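Local structure of trehalose-6-phosphate phosphatase (5DXI) at residues Lys158-Lys161 with Glu162-Thr166. The protein is a trehalose-phosphatase of the HAD superfamily, whose phosphatase domain is modelled here with magnesium and beryllium trifluoride bound. Numbering follows the deposited sequence.
Sequences KCMK and ELNDT
K161 and D165, C159 and L163, and M160 and N164 meet as i to i+4 neighbours in the last two turns of helix 149-165, which packs beside helix 113-126 and on the antiparallel sheet holding strands 173-178 and 181-186. On the exposed side K161 reaches D165 obliquely. CG leaves K161 anti to the backbone N (chi1 179°), and a bend at chi2 carries the rest of the chain past the carboxylate, with CE 3.1 Å from D165 OD2. The salt bridge is loose, K161 NZ standing 3.6 Å from D165 OD2, so much of the contact comes from the methylenes. On the buried side SG of C159 lies 3.8 Å from CD1 of L163; C159 and L163 both pack on F121 of helix 113-126 and I182 of strand 181-186. M160 and N164 lie alongside each other with their ends pointing in one direction, CE of M160 3.9 Å from ND2 of N164, and both touch V175 of strand 173-178. Backbone bonds join the turns: L163 N to C159 O is nearly straight (170° at the hydrogen), whereas D165 N to K161 O is weak, consistent with the helix coming to its end. T166, where the backbone breaks from the helix, turns its hydroxyl back, OG1 donating to E162 O at 2.7 Å; its chi1 of 56° brings OG1 within range of that carbonyl. The extended chain of E162 reaches across to helix 113-126, where OE1 is hydrogen-bonded to Y124 OH. With its exposed lysine-aspartate pair, its apolar inner side and the threonine at its end, the arrangement is that of the end of an amphipathic helix laid on the antiparallel sheet of the alpha/beta cap, as in HAD-type phosphatases.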
# COMPACT_ATOMS: atom_id res chain seq x y z
N LYS A 158 -9.05 5.15 22.69
CA LYS A 158 -9.25 4.20 23.79
C LYS A 158 -9.69 2.85 23.25
O LYS A 158 -9.58 1.83 23.94
CB LYS A 158 -10.23 4.77 24.81
CG LYS A 158 -9.77 6.13 25.36
CD LYS A 158 -9.08 6.00 26.73
CE LYS A 158 -7.67 6.62 26.72
NZ LYS A 158 -7.59 7.94 26.03
N CYS A 159 -10.19 2.83 22.02
CA CYS A 159 -10.38 1.56 21.34
C CYS A 159 -9.01 0.96 21.03
O CYS A 159 -8.80 -0.23 21.25
CB CYS A 159 -11.20 1.74 20.06
SG CYS A 159 -11.52 0.16 19.19
N MET A 160 -8.09 1.80 20.57
CA MET A 160 -6.73 1.39 20.26
C MET A 160 -6.04 0.77 21.47
O MET A 160 -5.40 -0.27 21.38
CB MET A 160 -5.91 2.59 19.79
CG MET A 160 -6.20 3.06 18.37
SD MET A 160 -5.58 1.93 17.13
CE MET A 160 -3.85 1.83 17.64
N LYS A 161 -6.19 1.45 22.60
CA LYS A 161 -5.64 1.01 23.87
C LYS A 161 -6.17 -0.35 24.28
O LYS A 161 -5.41 -1.24 24.65
CB LYS A 161 -5.95 2.05 24.95
CG LYS A 161 -5.45 1.72 26.35
CD LYS A 161 -3.93 1.63 26.41
CE LYS A 161 -3.44 1.49 27.84
NZ LYS A 161 -1.98 1.18 27.90
N GLU A 162 -7.49 -0.51 24.18
CA GLU A 162 -8.14 -1.73 24.64
C GLU A 162 -7.78 -2.94 23.79
O GLU A 162 -7.54 -4.02 24.32
CB GLU A 162 -9.66 -1.56 24.65
CG GLU A 162 -10.41 -2.86 24.89
CD GLU A 162 -11.88 -2.66 25.17
OE1 GLU A 162 -12.31 -1.49 25.31
OE2 GLU A 162 -12.61 -3.67 25.24
N LEU A 163 -7.76 -2.75 22.47
CA LEU A 163 -7.37 -3.83 21.56
C LEU A 163 -5.95 -4.27 21.86
O LEU A 163 -5.67 -5.47 21.93
CB LEU A 163 -7.48 -3.38 20.10
CG LEU A 163 -8.90 -3.22 19.57
CD1 LEU A 163 -8.91 -2.46 18.26
CD2 LEU A 163 -9.52 -4.60 19.38
N ASN A 164 -5.08 -3.29 22.08
CA ASN A 164 -3.67 -3.52 22.32
C ASN A 164 -3.39 -4.17 23.68
O ASN A 164 -2.35 -4.80 23.87
CB ASN A 164 -2.89 -2.21 22.21
CG ASN A 164 -2.50 -1.88 20.78
OD1 ASN A 164 -2.18 -2.76 19.99
ND2 ASN A 164 -2.50 -0.60 20.44
N ASP A 165 -4.31 -4.02 24.62
CA ASP A 165 -4.15 -4.61 25.94
C ASP A 165 -4.79 -5.99 26.05
O ASP A 165 -4.47 -6.75 26.96
CB ASP A 165 -4.74 -3.69 27.02
CG ASP A 165 -3.87 -2.48 27.30
OD1 ASP A 165 -2.62 -2.58 27.19
OD2 ASP A 165 -4.44 -1.42 27.62
N THR A 166 -5.68 -6.31 25.12
CA THR A 166 -6.37 -7.59 25.15
C THR A 166 -6.02 -8.47 23.95
O THR A 166 -5.11 -9.30 24.04
CB THR A 166 -7.91 -7.39 25.19
OG1 THR A 166 -8.33 -6.58 24.09
CG2 THR A 166 -8.32 -6.70 26.49